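Side-chain contacts in Tubulin/ftsz, gtpase (Methanosaeta thermophila, PDB 3ZID), which binds guanine nucleotide, probably hydrolyses GTP as a tubulin-like cytoskeletal protein, and is thought to take part in controlling archaeal cell shape: residues G149-Y152 with L153-A157; D175-Y178 with L179-F182; V224-G227 with G228-G232; P262-V265 with D266-E269. All coordinates share one frame; numbering follows the deposited sequence.

Contact 1: residues G149-Y152 with L153-A157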
ATOM      1  N   GLY A 149      15.995   2.345   8.787  1.00 47.76           N
ATOM      2  CA  GLY A 149      17.158   1.485   8.838  1.00 51.47           C
ATOM      3  C   GLY A 149      17.348   0.459   7.739  1.00 47.28           C
ATOM      4  O   GLY A 149      16.504   0.251   6.869  1.00 40.28           O
ATOM      5  N   THR A 150      18.488  -0.212   7.830  1.00 48.76           N
ATOM      6  CA  THR A 150      18.907  -1.227   6.885  1.00 49.92           C
ATOM      7  C   THR A 150      17.925  -2.378   6.743  1.00 39.40           C
ATOM      8  O   THR A 150      17.653  -2.825   5.634  1.00 36.77           O
ATOM      9  CB  THR A 150      20.259  -1.819   7.328  1.00 54.58           C
ATOM     10  OG1 THR A 150      21.200  -0.759   7.533  1.00 59.60           O
ATOM     11  CG2 THR A 150      20.788  -2.798   6.297  1.00 55.73           C
ATOM     12  N   ILE A 151      17.429  -2.874   7.874  1.00 35.08           N
ATOM     13  CA  ILE A 151      16.489  -3.983   7.891  1.00 39.40           C
ATOM     14  C   ILE A 151      15.180  -3.620   7.203  1.00 32.22           C
ATOM     15  O   ILE A 151      14.616  -4.412   6.452  1.00 33.87           O
ATOM     16  CB  ILE A 151      16.204  -4.461   9.323  1.00 47.52           C
ATOM     17  CG1 ILE A 151      17.448  -5.149   9.877  1.00 62.48           C
ATOM     18  CG2 ILE A 151      15.075  -5.475   9.338  1.00 40.52           C
ATOM     19  CD1 ILE A 151      17.895  -6.352   9.037  1.00 68.17           C
ATOM     20  N   TYR A 152      14.704  -2.416   7.470  1.00 31.47           N
ATOM     21  CA  TYR A 152      13.486  -1.933   6.848  1.00 30.67           C
ATOM     22  C   TYR A 152      13.623  -1.926   5.319  1.00 36.13           C
ATOM     23  O   TYR A 152      12.726  -2.395   4.597  1.00 35.52           O
ATOM     24  CB  TYR A 152      13.146  -0.548   7.392  1.00 30.70           C
ATOM     25  CG  TYR A 152      12.439  -0.603   8.731  1.00 42.80           C
ATOM     26  CD1 TYR A 152      12.041  -1.820   9.284  1.00 49.44           C
ATOM     27  CD2 TYR A 152      12.203   0.554   9.463  1.00 52.01           C
ATOM     28  CE1 TYR A 152      11.396  -1.877  10.518  1.00 48.07           C
ATOM     29  CE2 TYR A 152      11.562   0.506  10.699  1.00 55.66           C
ATOM     30  CZ  TYR A 152      11.166  -0.712  11.220  1.00 56.13           C
ATOM     31  OH  TYR A 152      10.534  -0.755  12.444  1.00 60.84           O
ATOM     32  N   LEU A 153      14.751  -1.422   4.828  1.00 34.45           N
ATOM     33  CA  LEU A 153      14.974  -1.370   3.386  1.00 31.49           C
ATOM     34  C   LEU A 153      15.107  -2.752   2.765  1.00 26.07           C
ATOM     35  O   LEU A 153      14.600  -3.002   1.674  1.00 26.40           O
ATOM     36  CB  LEU A 153      16.185  -0.514   3.039  1.00 32.25           C
ATOM     37  CG  LEU A 153      16.160   0.925   3.533  1.00 43.72           C
ATOM     38  CD1 LEU A 153      17.436   1.637   3.109  1.00 49.96           C
ATOM     39  CD2 LEU A 153      14.939   1.636   2.984  1.00 50.11           C
ATOM     40  N   GLN A 154      15.795  -3.646   3.461  1.00 31.30           N
ATOM     41  CA  GLN A 154      15.975  -5.004   2.971  1.00 34.06           C
ATOM     42  C   GLN A 154      14.681  -5.773   2.908  1.00 27.83           C
ATOM     43  O   GLN A 154      14.415  -6.465   1.935  1.00 26.05           O
ATOM     44  CB  GLN A 154      16.937  -5.786   3.857  1.00 45.76           C
ATOM     45  CG  GLN A 154      18.347  -5.289   3.918  1.00 58.03           C
ATOM     46  CD  GLN A 154      19.171  -6.162   4.834  1.00 63.62           C
ATOM     47  OE1 GLN A 154      18.689  -7.191   5.317  1.00 55.60           O
ATOM     48  NE2 GLN A 154      20.408  -5.751   5.101  1.00 73.08           N
ATOM     49  N   ASN A 155      13.898  -5.659   3.973  1.00 24.26           N
ATOM     50  CA  ASN A 155      12.607  -6.301   4.061  1.00 23.20           C
ATOM     51  C   ASN A 155      11.725  -5.814   2.927  1.00 19.98           C
ATOM     52  O   ASN A 155      11.002  -6.598   2.301  1.00 22.32           O
ATOM     53  CB  ASN A 155      11.950  -5.965   5.399  1.00 28.57           C
ATOM     54  CG  ASN A 155      12.529  -6.755   6.551  1.00 30.07           C
ATOM     55  OD1 ASN A 155      13.264  -7.716   6.344  1.00 25.10           O
ATOM     56  ND2 ASN A 155      12.176  -6.367   7.778  1.00 25.41           N
ATOM     57  N   ALA A 156      11.775  -4.500   2.687  1.00 20.49           N
ATOM     58  CA  ALA A 156      10.962  -3.877   1.640  1.00 25.64           C
ATOM     59  C   ALA A 156      11.241  -4.497   0.282  1.00 29.45           C
ATOM     60  O   ALA A 156      10.328  -4.915  -0.423  1.00 27.89           O
ATOM     61  CB  ALA A 156      11.217  -2.389   1.598  1.00 23.47           C
ATOM     62  N   ALA A 157      12.521  -4.612  -0.050  1.00 26.09           N
ATOM     63  CA  ALA A 157      12.930  -5.141  -1.346  1.00 26.20           C
ATOM     64  C   ALA A 157      12.429  -6.552  -1.579  1.00 28.37           C
ATOM     65  O   ALA A 157      11.899  -6.855  -2.652  1.00 33.61           O
ATOM     66  CB  ALA A 157      14.455  -5.083  -1.494  1.00 30.94           C
TER
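Gly149, the N-cap residue of helix 150-165, offers its carbonyl O to the backbone N of Leu153 at 3.2 Å. CG of Leu153 rests on that same oxygen, and the side chain goes on to Leu331 and Ala335 of helix 326-369. One residue along, Thr150 keeps OG1 beside its backbone N (chi1 -53°), which leaves the methyl CG2 to face the next turn; there it meets Gln154 NE2 at 3.2 Å, a tight fit. These two side chains run alongside each other in the same direction, and Gln154 CG lies 3.1 Å from Thr150 O, the carbonyl that also receives Gln154 N. Ile151 works with both branches: CD1 approaches Gln154 OE1 at 3.9 Å, while CG2 packs against Asn155 ND2 at 3.4 Å. Cutting Gln154 back to an alanine is likely to take away the amide that packs on the Thr150 methyl and on CD1 of Ile151, and with it the contact to Ile339 of helix 326-369. ND2 of Asn155 donates to Ala77 O and Ser113 O, which fixes the amide's orientation. Tyr152 O accepts Ala156 N at 3.0 Å and also bonds Ser113 OG, while the Tyr152 ring comes close to the bound GDP. These are the N-cap and first two turns of the crossover helix in a beta-alpha-beta unit, between parallel strands 136-143 and 172-175 of the Rossmann-like GTPase domain.

Contact 2: residues D175-Y178 with L179-F182. With GDP (guanosine-5'-diphosphate), chain C.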
ATOM      1  N   ASP A 175       3.816   5.622  -0.535  1.00 18.83           N
ATOM      2  CA  ASP A 175       5.197   5.992  -0.229  1.00 24.02           C
ATOM      3  C   ASP A 175       5.280   6.874   1.013  1.00 21.86           C
ATOM      4  O   ASP A 175       5.028   8.066   0.944  1.00 21.61           O
ATOM      5  CB  ASP A 175       5.831   6.704  -1.419  1.00 32.27           C
ATOM      6  CG  ASP A 175       7.326   6.985  -1.213  1.00 41.76           C
ATOM      7  OD1 ASP A 175       7.899   6.551  -0.185  1.00 44.33           O
ATOM      8  OD2 ASP A 175       7.937   7.602  -2.110  1.00 36.32           O
ATOM      9  N   ASN A 176       5.650   6.285   2.150  1.00 19.64           N
ATOM     10  CA  ASN A 176       5.743   7.052   3.393  1.00 18.96           C
ATOM     11  C   ASN A 176       6.665   8.263   3.245  1.00 18.47           C
ATOM     12  O   ASN A 176       6.408   9.319   3.812  1.00 20.49           O
ATOM     13  CB  ASN A 176       6.241   6.179   4.556  1.00 19.77           C
ATOM     14  CG  ASN A 176       5.118   5.479   5.312  1.00 24.69           C
ATOM     15  OD1 ASN A 176       3.931   5.639   5.002  1.00 18.53           O
ATOM     16  ND2 ASN A 176       5.499   4.677   6.314  1.00 20.63           N
ATOM     17  N   GLN A 177       7.734   8.107   2.473  1.00 18.64           N
ATOM     18  CA  GLN A 177       8.721   9.170   2.346  1.00 28.27           C
ATOM     19  C   GLN A 177       8.146  10.385   1.663  1.00 32.63           C
ATOM     20  O   GLN A 177       8.230  11.497   2.177  1.00 37.79           O
ATOM     21  CB  GLN A 177       9.962   8.674   1.589  1.00 34.69           C
ATOM     22  CG  GLN A 177      11.113   9.680   1.547  1.00 41.96           C
ATOM     23  CD  GLN A 177      11.535  10.145   2.933  1.00 51.37           C
ATOM     24  OE1 GLN A 177      11.779   9.327   3.824  1.00 57.10           O
ATOM     25  NE2 GLN A 177      11.626  11.465   3.120  1.00 47.06           N
ATOM     26  N   TYR A 178       7.531  10.165   0.512  1.00 33.82           N
ATOM     27  CA  TYR A 178       6.955  11.261  -0.237  1.00 33.96           C
ATOM     28  C   TYR A 178       5.836  11.921   0.569  1.00 38.78           C
ATOM     29  O   TYR A 178       5.657  13.140   0.513  1.00 40.17           O
ATOM     30  CB  TYR A 178       6.408  10.745  -1.566  1.00 32.09           C
ATOM     31  CG  TYR A 178       5.862  11.854  -2.434  1.00 38.26           C
ATOM     32  CD1 TYR A 178       6.717  12.800  -2.994  1.00 29.17           C
ATOM     33  CD2 TYR A 178       4.488  11.996  -2.644  1.00 38.89           C
ATOM     34  CE1 TYR A 178       6.227  13.825  -3.782  1.00 33.28           C
ATOM     35  CE2 TYR A 178       3.987  13.033  -3.423  1.00 36.63           C
ATOM     36  CZ  TYR A 178       4.863  13.940  -3.990  1.00 35.18           C
ATOM     37  OH  TYR A 178       4.381  14.975  -4.764  1.00 34.60           O
ATOM     38  N   LEU A 179       5.120  11.125   1.360  1.00 35.19           N
ATOM     39  CA  LEU A 179       3.950  11.633   2.073  1.00 28.35           C
ATOM     40  C   LEU A 179       4.324  12.173   3.451  1.00 37.60           C
ATOM     41  O   LEU A 179       3.522  12.849   4.096  1.00 38.89           O
ATOM     42  CB  LEU A 179       2.878  10.548   2.197  1.00 18.64           C
ATOM     43  CG  LEU A 179       2.309  10.016   0.871  1.00 26.04           C
ATOM     44  CD1 LEU A 179       1.262   8.931   1.110  1.00 30.07           C
ATOM     45  CD2 LEU A 179       1.710  11.140   0.030  1.00 23.42           C
ATOM     46  N   LYS A 180       5.566  11.910   3.858  1.00 40.09           N
ATOM     47  CA  LYS A 180       6.121  12.317   5.150  1.00 35.73           C
ATOM     48  C   LYS A 180       5.886  13.787   5.465  1.00 45.52           C
ATOM     49  O   LYS A 180       6.195  14.665   4.653  1.00 47.68           O
ATOM     50  CB  LYS A 180       7.629  12.065   5.170  1.00 41.52           C
ATOM     51  CG  LYS A 180       8.314  12.332   6.504  1.00 41.90           C
ATOM     52  CD  LYS A 180       9.819  12.172   6.362  1.00 49.15           C
ATOM     53  CE  LYS A 180      10.383  13.350   5.538  1.00 59.19           C
ATOM     54  NZ  LYS A 180      11.881  13.388   5.420  1.00 61.86           N
ATOM     55  N   ARG A 181       5.324  14.033   6.648  1.00 46.00           N
ATOM     56  CA  ARG A 181       5.020  15.379   7.138  1.00 50.28           C
ATOM     57  C   ARG A 181       5.207  15.363   8.642  1.00 51.25           C
ATOM     58  O   ARG A 181       5.324  14.299   9.238  1.00 43.06           O
ATOM     59  CB  ARG A 181       3.587  15.819   6.805  1.00 51.68           C
ATOM     60  CG  ARG A 181       3.218  15.782   5.341  1.00 58.28           C
ATOM     61  CD  ARG A 181       4.073  16.740   4.545  1.00 68.03           C
ATOM     62  NE  ARG A 181       4.267  16.269   3.179  1.00 69.73           N
ATOM     63  CZ  ARG A 181       3.438  16.554   2.184  1.00 78.26           C
ATOM     64  NH1 ARG A 181       2.367  17.305   2.412  1.00 86.15           N
ATOM     65  NH2 ARG A 181       3.675  16.090   0.964  1.00 80.46           N
ATOM     66  N   PHE A 182       5.261  16.550   9.236  1.00 55.65           N
ATOM     67  CA  PHE A 182       5.391  16.721  10.684  1.00 51.77           C
ATOM     68  C   PHE A 182       6.743  16.316  11.240  1.00 49.48           C
ATOM     69  O   PHE A 182       6.836  15.938  12.405  1.00 46.59           O
ATOM     70  CB  PHE A 182       4.268  16.007  11.444  1.00 57.65           C
ATOM     71  CG  PHE A 182       2.901  16.349  10.949  1.00 62.81           C
ATOM     72  CD1 PHE A 182       2.361  17.606  11.175  1.00 62.58           C
ATOM     73  CD2 PHE A 182       2.152  15.420  10.251  1.00 65.02           C
ATOM     74  CE1 PHE A 182       1.101  17.926  10.720  1.00 60.87           C
ATOM     75  CE2 PHE A 182       0.881  15.739   9.791  1.00 63.35           C
ATOM     76  CZ  PHE A 182       0.360  16.991  10.027  1.00 58.96           C
TER
HETATM   77  PB  GDP C 999       4.961  -5.142  11.476  1.00 21.50           P
HETATM   78  O1B GDP C 999       4.324  -5.580  10.169  1.00 19.75           O
HETATM   79  O2B GDP C 999       3.890  -4.943  12.531  1.00 20.81           O
HETATM   80  O3B GDP C 999       5.942  -6.217  11.911  1.00 21.17           O
HETATM   81  O3A GDP C 999       5.809  -3.802  11.239  1.00 30.29           O
HETATM   82  PA  GDP C 999       5.142  -2.409  10.799  1.00 21.73           P
HETATM   83  O1A GDP C 999       5.165  -1.433  11.922  1.00 19.00           O
HETATM   84  O2A GDP C 999       3.763  -2.561  10.195  1.00 22.06           O
HETATM   85  O5' GDP C 999       6.148  -2.008   9.633  1.00 25.02           O
HETATM   86  C5' GDP C 999       7.023  -0.908   9.828  1.00 26.63           C
HETATM   87  C4' GDP C 999       6.936  -0.026   8.591  1.00 22.92           C
HETATM   88  O4' GDP C 999       5.611   0.504   8.520  1.00 18.04           O
HETATM   89  C3' GDP C 999       7.874   1.139   8.752  1.00 15.33           C
HETATM   90  O3' GDP C 999       8.225   1.562   7.436  1.00 22.01           O
HETATM   91  C2' GDP C 999       7.002   2.165   9.423  1.00 21.96           C
HETATM   92  O2' GDP C 999       7.468   3.471   9.106  1.00 20.99           O
HETATM   93  C1' GDP C 999       5.657   1.912   8.772  1.00 19.80           C
HETATM   94  N9  GDP C 999       4.493   2.190   9.614  1.00 18.52           N
HETATM   95  C8  GDP C 999       4.247   1.720  10.852  1.00 17.14           C
HETATM   96  N7  GDP C 999       3.034   2.143  11.285  1.00 24.03           N
HETATM   97  C5  GDP C 999       2.504   2.895  10.299  1.00 17.03           C
HETATM   98  C6  GDP C 999       1.252   3.625  10.084  1.00 14.57           C
HETATM   99  O6  GDP C 999       0.394   3.670  10.974  1.00 21.86           O
HETATM  100  N1  GDP C 999       1.084   4.253   8.921  1.00 14.27           N
HETATM  101  C2  GDP C 999       2.008   4.236   7.951  1.00 17.84           C
HETATM  102  N2  GDP C 999       1.749   4.911   6.811  1.00 17.35           N
HETATM  103  N3  GDP C 999       3.192   3.584   8.058  1.00 18.13           N
HETATM  104  C4  GDP C 999       3.466   2.905   9.194  1.00 20.20           C
HETATM  105  O   HOH W   1       8.157  14.420   2.555  1.00 48.39           O
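The ring of Tyr178 touches Leu179 through CD2, which lies 3.9 Å from Leu179 CD2 where the two side chains cross at a slant; beyond these segments the tyrosine packs on Glu256, Val257 and Pro262. The guanidinium of Arg181 has Tyr178 O at its edge, close to its plane, but NH2 stays 3.6 Å from that oxygen. A third flat group, the amide of Asn176, reads the guanine base at two points. Its OD1 accepts from GDP N2 at 2.9 Å, and its ND2 donates to GDP N3 at 3.1 Å with an almost straight bond (166°), so the amide cannot turn over without losing both. The short helix carrying this asparagine is capped by Asp175, whose OD1 takes Gln177 N at 3.1 Å from above the carboxylate plane. Gln177 CG lies anti to the backbone N (chi1 -174°) and the chain then bends at chi2, so that the amide lies alongside Lys180. NE2 and Lys180 NZ, both donors, are 3.0 Å apart and cannot bond each other, whereas OE1 of Gln177 is bound by Arg146 N. Backbone bonds close the turn: Leu179 N reaches Asp175 O, and Lys180 N bonds Gln177 O. A water sits 2.9 Å from both Gln177 O and Lys180 O. A capped helical turn directly after strand 172-175 thus presents Asn176 to the guanine, part of the base-recognition site of this tubulin/FtsZ GTPase.

Contact 3: residues V224-G227 with G228-G232; sequences VMNG and GLRMG
Arg230 and Asn226 meet because of how their side chains fold: the arginine bends at chi3 (62°), swinging its guanidinium back across the loop, while Asn226 keeps CG beside its backbone N (chi1 -70°) and offers its amide to the approaching group. The two flat groups end up almost parallel, their planes 7° apart, with OD1 of Asn226 over one face of the guanidinium. OD1 is nearest to Arg230 NH1, at 3.1 Å, and lies 3.5 Å from Arg230 CZ. With the oxygen above the plane the N-H groups do not aim at it, and the angle is too poor for a hydrogen bond, though the positive charge would probably favour an oxygen there. The amide's other end, ND2, makes a weak bond to Asp169 OD1, and the arginine side chain also touches Glu167. The backbone between them makes a type II' beta turn from Gly227 to Arg230, closed by Arg230 N to Gly227 O at 2.8 Å. Gly228 stands at its second position with a positive phi (51°), a conformation that favours glycine. The turn carries the chain from the end of helix 219-225 into strand 232-238 of the mixed sheet. Before it, Gly227 N bonds back to Val224 O at 3.0 Å. Met225 O receives a CA-H contact from Arg230, with CA at 3.6 Å. Leu229 and Met231 form backbone hydrogen bonds with Leu322, tying the loop to strand 315-322, against which Met225 packs through Val319.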
ATOM      1  N   VAL A 224      -6.944  -1.942 -15.365  1.00 24.61           N
ATOM      2  CA  VAL A 224      -5.957  -0.951 -14.953  1.00 24.09           C
ATOM      3  C   VAL A 224      -4.903  -1.580 -14.029  1.00 21.82           C
ATOM      4  O   VAL A 224      -3.719  -1.497 -14.301  1.00 29.95           O
ATOM      5  CB  VAL A 224      -6.629   0.262 -14.261  1.00 24.13           C
ATOM      6  CG1 VAL A 224      -5.582   1.186 -13.667  1.00 24.46           C
ATOM      7  CG2 VAL A 224      -7.502   1.018 -15.260  1.00 24.27           C
ATOM      8  N   MET A 225      -5.342  -2.257 -12.970  1.00 22.87           N
ATOM      9  CA  MET A 225      -4.430  -2.748 -11.937  1.00 24.76           C
ATOM     10  C   MET A 225      -3.451  -3.782 -12.468  1.00 30.91           C
ATOM     11  O   MET A 225      -2.327  -3.900 -11.979  1.00 35.51           O
ATOM     12  CB  MET A 225      -5.218  -3.358 -10.773  1.00 30.62           C
ATOM     13  CG  MET A 225      -6.142  -2.383 -10.037  1.00 37.09           C
ATOM     14  SD  MET A 225      -5.177  -1.110  -9.212  1.00 33.15           S
ATOM     15  CE  MET A 225      -4.393  -2.104  -7.961  1.00 32.23           C
ATOM     16  N   ASN A 226      -3.874  -4.520 -13.482  1.00 27.50           N
ATOM     17  CA  ASN A 226      -3.037  -5.564 -14.055  1.00 28.75           C
ATOM     18  C   ASN A 226      -2.235  -5.107 -15.257  1.00 31.10           C
ATOM     19  O   ASN A 226      -1.634  -5.913 -15.943  1.00 38.07           O
ATOM     20  CB  ASN A 226      -3.873  -6.787 -14.401  1.00 36.24           C
ATOM     21  CG  ASN A 226      -4.355  -7.515 -13.172  1.00 46.21           C
ATOM     22  OD1 ASN A 226      -3.628  -7.630 -12.194  1.00 54.62           O
ATOM     23  ND2 ASN A 226      -5.599  -7.974 -13.197  1.00 53.82           N
ATOM     24  N   GLY A 227      -2.212  -3.808 -15.512  1.00 37.30           N
ATOM     25  CA  GLY A 227      -1.443  -3.308 -16.636  1.00 37.99           C
ATOM     26  C   GLY A 227       0.019  -3.113 -16.267  1.00 33.89           C
ATOM     27  O   GLY A 227       0.380  -3.123 -15.090  1.00 28.25           O
ATOM     28  N   GLY A 228       0.866  -2.965 -17.278  1.00 37.43           N
ATOM     29  CA  GLY A 228       2.243  -2.557 -17.073  1.00 32.46           C
ATOM     30  C   GLY A 228       3.005  -3.370 -16.037  1.00 31.93           C
ATOM     31  O   GLY A 228       3.064  -4.592 -16.134  1.00 36.49           O
ATOM     32  N   LEU A 229       3.555  -2.684 -15.035  1.00 27.43           N
ATOM     33  CA  LEU A 229       4.315  -3.313 -13.940  1.00 30.60           C
ATOM     34  C   LEU A 229       3.470  -4.067 -12.930  1.00 30.15           C
ATOM     35  O   LEU A 229       4.022  -4.709 -12.038  1.00 28.24           O
ATOM     36  CB  LEU A 229       5.069  -2.259 -13.128  1.00 30.46           C
ATOM     37  CG  LEU A 229       6.135  -1.379 -13.759  1.00 34.21           C
ATOM     38  CD1 LEU A 229       6.600  -0.397 -12.705  1.00 34.46           C
ATOM     39  CD2 LEU A 229       7.287  -2.222 -14.277  1.00 32.96           C
ATOM     40  N   ARG A 230       2.147  -3.923 -13.034  1.00 31.78           N
ATOM     41  CA  ARG A 230       1.188  -4.471 -12.067  1.00 31.82           C
ATOM     42  C   ARG A 230       1.364  -3.826 -10.703  1.00 25.20           C
ATOM     43  O   ARG A 230       1.108  -4.430  -9.650  1.00 21.20           O
ATOM     44  CB  ARG A 230       1.281  -5.993 -11.986  1.00 38.39           C
ATOM     45  CG  ARG A 230       0.852  -6.679 -13.261  1.00 42.85           C
ATOM     46  CD  ARG A 230       1.206  -8.140 -13.225  1.00 51.29           C
ATOM     47  NE  ARG A 230       0.538  -8.852 -12.142  1.00 54.47           N
ATOM     48  CZ  ARG A 230      -0.656  -9.422 -12.260  1.00 61.81           C
ATOM     49  NH1 ARG A 230      -1.323  -9.357 -13.407  1.00 60.13           N
ATOM     50  NH2 ARG A 230      -1.185 -10.062 -11.228  1.00 68.75           N
ATOM     51  N   MET A 231       1.822  -2.583 -10.737  1.00 23.70           N
ATOM     52  CA  MET A 231       1.891  -1.762  -9.553  1.00 22.25           C
ATOM     53  C   MET A 231       1.340  -0.415  -9.939  1.00 21.32           C
ATOM     54  O   MET A 231       1.481   0.021 -11.080  1.00 19.11           O
ATOM     55  CB  MET A 231       3.339  -1.566  -9.121  1.00 24.16           C
ATOM     56  CG  MET A 231       4.038  -2.787  -8.607  1.00 29.35           C
ATOM     57  SD  MET A 231       5.770  -2.366  -8.396  1.00 43.90           S
ATOM     58  CE  MET A 231       6.389  -3.713  -7.420  1.00 79.43           C
ATOM     59  N   GLY A 232       0.760   0.274  -8.968  1.00 23.01           N
ATOM     60  CA  GLY A 232       0.180   1.568  -9.243  1.00 21.06           C
ATOM     61  C   GLY A 232      -0.046   2.314  -7.967  1.00 21.19           C
ATOM     62  O   GLY A 232       0.540   2.000  -6.931  1.00 20.43           O
TER

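Contact 4: residues P262-V265 with D266-E269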
ATOM      1  N   PRO A 262       4.839   9.035  -5.660  1.00 26.43           N
ATOM      2  CA  PRO A 262       5.175  10.125  -6.591  1.00 29.90           C
ATOM      3  C   PRO A 262       5.492   9.692  -8.023  1.00 31.90           C
ATOM      4  O   PRO A 262       6.592   9.967  -8.508  1.00 29.94           O
ATOM      5  CB  PRO A 262       6.432  10.744  -5.967  1.00 34.17           C
ATOM      6  CG  PRO A 262       7.074   9.628  -5.230  1.00 33.97           C
ATOM      7  CD  PRO A 262       5.926   8.779  -4.696  1.00 33.11           C
ATOM      8  N   ALA A 263       4.546   9.049  -8.699  1.00 31.68           N
ATOM      9  CA  ALA A 263       4.704   8.755 -10.125  1.00 32.88           C
ATOM     10  C   ALA A 263       4.629  10.052 -10.939  1.00 29.29           C
ATOM     11  O   ALA A 263       3.925  10.996 -10.577  1.00 33.53           O
ATOM     12  CB  ALA A 263       3.663   7.769 -10.595  1.00 29.10           C
ATOM     13  N   ASN A 264       5.404  10.120 -12.009  1.00 29.43           N
ATOM     14  CA  ASN A 264       5.398  11.294 -12.875  1.00 36.13           C
ATOM     15  C   ASN A 264       4.601  11.000 -14.132  1.00 39.52           C
ATOM     16  O   ASN A 264       5.130  10.421 -15.084  1.00 42.40           O
ATOM     17  CB  ASN A 264       6.825  11.727 -13.237  1.00 38.02           C
ATOM     18  CG  ASN A 264       6.878  13.085 -13.947  1.00 40.65           C
ATOM     19  OD1 ASN A 264       5.930  13.503 -14.618  1.00 39.03           O
ATOM     20  ND2 ASN A 264       8.003  13.767 -13.806  1.00 41.05           N
ATOM     21  N   VAL A 265       3.324  11.374 -14.116  1.00 32.18           N
ATOM     22  CA  VAL A 265       2.426  11.134 -15.236  1.00 34.78           C
ATOM     23  C   VAL A 265       2.848  11.901 -16.504  1.00 42.81           C
ATOM     24  O   VAL A 265       2.753  11.381 -17.621  1.00 44.86           O
ATOM     25  CB  VAL A 265       0.942  11.467 -14.855  1.00 30.57           C
ATOM     26  CG1 VAL A 265       0.040  11.352 -16.054  1.00 25.93           C
ATOM     27  CG2 VAL A 265       0.463  10.534 -13.764  1.00 31.16           C
ATOM     28  N   ASP A 266       3.321  13.130 -16.342  1.00 40.45           N
ATOM     29  CA  ASP A 266       3.741  13.903 -17.506  1.00 49.75           C
ATOM     30  C   ASP A 266       4.904  13.224 -18.230  1.00 52.41           C
ATOM     31  O   ASP A 266       5.076  13.401 -19.431  1.00 59.43           O
ATOM     32  CB  ASP A 266       4.110  15.340 -17.130  1.00 55.88           C
ATOM     33  CG  ASP A 266       2.921  16.142 -16.640  1.00 61.98           C
ATOM     34  OD1 ASP A 266       1.766  15.765 -16.946  1.00 61.16           O
ATOM     35  OD2 ASP A 266       3.148  17.158 -15.949  1.00 68.56           O
ATOM     36  N   ALA A 267       5.689  12.438 -17.495  1.00 40.06           N
ATOM     37  CA  ALA A 267       6.824  11.729 -18.082  1.00 42.33           C
ATOM     38  C   ALA A 267       6.413  10.419 -18.752  1.00 43.96           C
ATOM     39  O   ALA A 267       7.246   9.719 -19.319  1.00 55.53           O
ATOM     40  CB  ALA A 267       7.886  11.468 -17.030  1.00 37.24           C
ATOM     41  N   GLY A 268       5.132  10.088 -18.679  1.00 35.50           N
ATOM     42  CA  GLY A 268       4.620   8.858 -19.262  1.00 41.00           C
ATOM     43  C   GLY A 268       4.846   7.585 -18.447  1.00 42.59           C
ATOM     44  O   GLY A 268       4.838   6.485 -19.002  1.00 39.69           O
ATOM     45  N   GLU A 269       4.997   7.726 -17.130  1.00 44.73           N
ATOM     46  CA  GLU A 269       5.196   6.576 -16.239  1.00 38.90           C
ATOM     47  C   GLU A 269       3.923   5.759 -15.983  1.00 36.50           C
ATOM     48  O   GLU A 269       3.993   4.635 -15.486  1.00 41.48           O
ATOM     49  CB  GLU A 269       5.812   7.030 -14.921  1.00 36.96           C
ATOM     50  CG  GLU A 269       7.179   7.681 -15.117  1.00 44.30           C
ATOM     51  CD  GLU A 269       7.866   8.039 -13.815  1.00 47.34           C
ATOM     52  OE1 GLU A 269       7.201   8.049 -12.749  1.00 42.89           O
ATOM     53  OE2 GLU A 269       9.082   8.312 -13.860  1.00 52.67           O
TER
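Asn264 N donates to Glu269 OE1 at 2.8 Å along a nearly straight line (174°), the shortest bond of the loop. The backbone N-H comes from above the carboxylate plane, 54° out of it. The turn of the backbone brings Glu269 round to Asn264 with its CB pointing toward residues 262-265, and the chain, extended beyond CG (chi2 -175°), then carries OE1 to the N-H; CG itself lies 3.4 Å from Asn264 O. The same carbonyl oxygen receives two weak backbone bonds, from Ala267 N and from Glu269 N. Ala267 N divides its hydrogen between that carbonyl and the Asn264 side chain, where it meets OD1 at 3.1 Å from above the amide plane. Asn264 CG also packs against Ala267 CB, 3.6 Å away. A further turn bond, Gly268 N to Val265 O at 2.9 Å, tightens the loop, and Gly268 itself has a positive phi suited to glycine. A leucine in place of Glu269 would probably leave the N-H of Asn264 without its acceptor and remove a charge from beside Arg324, which the glutamate side chain touches. The loop leads from helix 246-252 into strand 270-279. One side rests on strand 315-322, with Ala263 on Leu322 and Val265 on Leu320; Val265 also meets Thr299 and Ile300, while the backbone of Glu269 pairs with Glu323 just past the end of that strand.

In the fold
Contacts 1 and 2 belong to the nucleotide-binding domain and approach GDP from different elements: Asn176 of contact 2 bonds the guanine directly, and the side chain of Tyr152 in contact 1 lies about 4 Å from GDP, nearest atoms. Their centres are about 17 Å apart and they do not touch. Contacts 3 and 4 lie away from the nucleotide site, where the chain enters strands 232-238 and 270-279 of the mixed sheet; their nearest atoms are about 6 Å apart. Contact 2 joins the two groups by packing on contact 4: Tyr178 CD1 is 3.6 Å from Pro262 CB, and Asp175 OD2 is 3.5 Å from Pro262 CD.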